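Local coordinates for Lmo2125 protein (Listeria monocytogenes serovar 1/2a, PDB 5TU0) that binds maltose and probably delivers it, as the lipid-attached solute-binding protein of a sugar transport system, for uptake into the cell, at residues A[112-117]-A[238-243]. The protein carries 2 engineered substitutions. Numbering follows the deposited sequence.
Sequences IIETLV and GGPWSA. With GLC (alpha-D-glucopyranose), chain B.
The carboxylate of E114 meets the indole of W241 at its edge: OE1 of E114 lies in the ring plane, 3.8 Å from W241 CE3, while the carboxylate itself is turned 63° from that plane. With chi1 at 59°, which sets CG between the backbone N and the carbonyl carbon, and the chain extended beyond CG, the carboxylate of E114 is carried out to the indole edge, and the two side chains cross at about a right angle. A glucose unit of the bound maltose covers one face of the indole, with its C4 3.9 Å above the ring centre. G239 backs the opposite face, its CA 3.5 Å from the plane and displaced toward the rim. With no side chain on G239, the indole can lie close over its backbone. L116 CD2 reaches W241 CH2 obliquely at 4.1 Å, and Y164 of helix 163-172, another residue of the sugar pocket, touches both L116 and W241.

Next to the aliphatic part of E114, P240 CG packs on E114 CB, and P240 CD lies 3.2 Å from T115 O, a buried carbonyl with no hydrogen-bond partner in the model. Farther along, V117 and G238 form an antiparallel hydrogen-bonded pair, V117 N to G238 O (2.9 Å) and G238 N to V117 O (3.0 Å), tying strand 105-121 to the end of strand 235-238 just before the chain turns toward helix 243-248.

The result is an aromatic platform against one side of the sugar, the CH-pi stacking arrangement familiar from maltose-binding proteins, with an acidic group beside it. The carboxylate at the indole edge faces the ring's partly positive C-H rim, a placement that is probably mildly favourable electrostatically.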
loop_
_atom_site.group_PDB
_atom_site.type_symbol
_atom_site.label_atom_id
_atom_site.label_comp_id
_atom_site.label_asym_id
_atom_site.label_seq_id
_atom_site.Cartn_x
_atom_site.Cartn_y
_atom_site.Cartn_z
ATOM N N ILE A 112 7.769 -7.514 -2.012
ATOM C CA ILE A 112 7.000 -6.773 -2.991
ATOM C C ILE A 112 6.719 -5.387 -2.458
ATOM O O ILE A 112 6.424 -5.235 -1.282
ATOM C CB ILE A 112 5.646 -7.469 -3.257
ATOM C CG1 ILE A 112 5.867 -8.837 -3.931
ATOM C CG2 ILE A 112 4.725 -6.604 -4.122
ATOM C CD1 ILE A 112 4.602 -9.649 -4.115
ATOM N N ILE A 113 6.822 -4.381 -3.320
ATOM C CA ILE A 113 6.485 -3.016 -2.927
ATOM C C ILE A 113 5.339 -2.545 -3.786
ATOM O O ILE A 113 5.178 -2.989 -4.903
ATOM C CB ILE A 113 7.658 -2.007 -3.057
ATOM C CG1 ILE A 113 8.194 -1.933 -4.506
ATOM C CG2 ILE A 113 8.761 -2.376 -2.075
ATOM C CD1 ILE A 113 8.934 -0.648 -4.836
ATOM N N GLU A 114 4.526 -1.663 -3.232
ATOM C CA GLU A 114 3.456 -1.051 -3.988
ATOM C C GLU A 114 3.011 0.236 -3.332
ATOM O O GLU A 114 3.214 0.432 -2.146
ATOM C CB GLU A 114 2.270 -1.997 -4.191
ATOM C CG GLU A 114 1.617 -2.530 -2.940
ATOM C CD GLU A 114 0.284 -3.215 -3.228
ATOM O OE1 GLU A 114 -0.018 -3.521 -4.421
ATOM O OE2 GLU A 114 -0.475 -3.429 -2.257
ATOM N N THR A 115 2.448 1.125 -4.132
ATOM C CA THR A 115 1.927 2.361 -3.616
ATOM C C THR A 115 0.979 2.899 -4.671
ATOM O O THR A 115 0.879 2.344 -5.778
ATOM C CB THR A 115 3.039 3.390 -3.293
ATOM O OG1 THR A 115 2.470 4.520 -2.618
ATOM C CG2 THR A 115 3.746 3.880 -4.546
ATOM N N LEU A 116 0.282 3.958 -4.314
ATOM C CA LEU A 116 -0.645 4.610 -5.212
ATOM C C LEU A 116 0.074 5.297 -6.367
ATOM O O LEU A 116 1.188 5.792 -6.225
ATOM C CB LEU A 116 -1.504 5.621 -4.456
ATOM C CG LEU A 116 -2.481 5.083 -3.421
ATOM C CD1 LEU A 116 -3.277 6.243 -2.836
ATOM C CD2 LEU A 116 -3.425 4.056 -4.016
ATOM N N VAL A 117 -0.609 5.343 -7.506
ATOM C CA VAL A 117 -0.077 5.920 -8.723
ATOM C C VAL A 117 -1.195 6.690 -9.424
ATOM O O VAL A 117 -2.345 6.684 -8.967
ATOM C CB VAL A 117 0.490 4.818 -9.672
ATOM C CG1 VAL A 117 1.652 4.075 -9.012
ATOM C CG2 VAL A 117 -0.583 3.816 -10.084
ATOM N N GLY A 238 -5.011 5.671 -8.059
ATOM C CA GLY A 238 -5.367 4.272 -7.874
ATOM C C GLY A 238 -4.198 3.407 -7.484
ATOM O O GLY A 238 -3.057 3.847 -7.542
ATOM N N GLY A 239 -4.479 2.173 -7.072
ATOM C CA GLY A 239 -3.411 1.252 -6.692
ATOM C C GLY A 239 -3.078 0.313 -7.832
ATOM O O GLY A 239 -3.870 0.171 -8.744
ATOM N N PRO A 240 -1.903 -0.339 -7.790
ATOM C CA PRO A 240 -1.515 -1.295 -8.847
ATOM C C PRO A 240 -2.533 -2.421 -9.053
ATOM O O PRO A 240 -2.680 -2.946 -10.167
ATOM C CB PRO A 240 -0.193 -1.870 -8.318
ATOM C CG PRO A 240 0.370 -0.785 -7.494
ATOM C CD PRO A 240 -0.807 -0.139 -6.824
ATOM N N TRP A 241 -3.245 -2.770 -7.986
ATOM C CA TRP A 241 -4.250 -3.848 -8.043
ATOM C C TRP A 241 -5.366 -3.603 -9.066
ATOM O O TRP A 241 -5.980 -4.548 -9.525
ATOM C CB TRP A 241 -4.863 -4.107 -6.650
ATOM C CG TRP A 241 -5.457 -2.889 -6.004
ATOM C CD1 TRP A 241 -6.713 -2.401 -6.183
ATOM C CD2 TRP A 241 -4.802 -1.998 -5.085
ATOM N NE1 TRP A 241 -6.883 -1.258 -5.433
ATOM C CE2 TRP A 241 -5.730 -0.993 -4.747
ATOM C CE3 TRP A 241 -3.518 -1.958 -4.514
ATOM C CZ2 TRP A 241 -5.425 0.051 -3.863
ATOM C CZ3 TRP A 241 -3.217 -0.918 -3.622
ATOM C CH2 TRP A 241 -4.170 0.072 -3.313
ATOM N N SER A 242 -5.616 -2.345 -9.428
ATOM C CA SER A 242 -6.680 -2.029 -10.391
ATOM C C SER A 242 -6.306 -2.197 -11.881
ATOM O O SER A 242 -7.193 -2.249 -12.735
ATOM C CB SER A 242 -7.155 -0.592 -10.191
ATOM O OG SER A 242 -7.637 -0.398 -8.886
ATOM N N ALA A 243 -5.010 -2.239 -12.191
ATOM C CA ALA A 243 -4.551 -2.330 -13.591
ATOM C C ALA A 243 -5.193 -3.498 -14.350
ATOM O O ALA A 243 -5.690 -3.313 -15.464
ATOM C CB ALA A 243 -3.034 -2.422 -13.649
HETATM C C1 GLC B . -7.318 -5.385 -3.265
HETATM C C2 GLC B . -5.811 -5.541 -3.040
HETATM C C3 GLC B . -5.335 -4.889 -1.742
HETATM C C4 GLC B . -5.915 -3.494 -1.541
HETATM C C5 GLC B . -7.427 -3.506 -1.752
HETATM C C6 GLC B . -8.020 -2.107 -1.600
HETATM O O1 GLC B . -8.046 -6.268 -2.397
HETATM O O2 GLC B . -5.482 -6.934 -3.015
HETATM O O3 GLC B . -3.907 -4.793 -1.757
HETATM O O4 GLC B . -5.602 -3.057 -0.210
HETATM O O5 GLC B . -7.728 -4.027 -3.054
HETATM O O6 GLC B . -9.268 -1.999 -2.297
#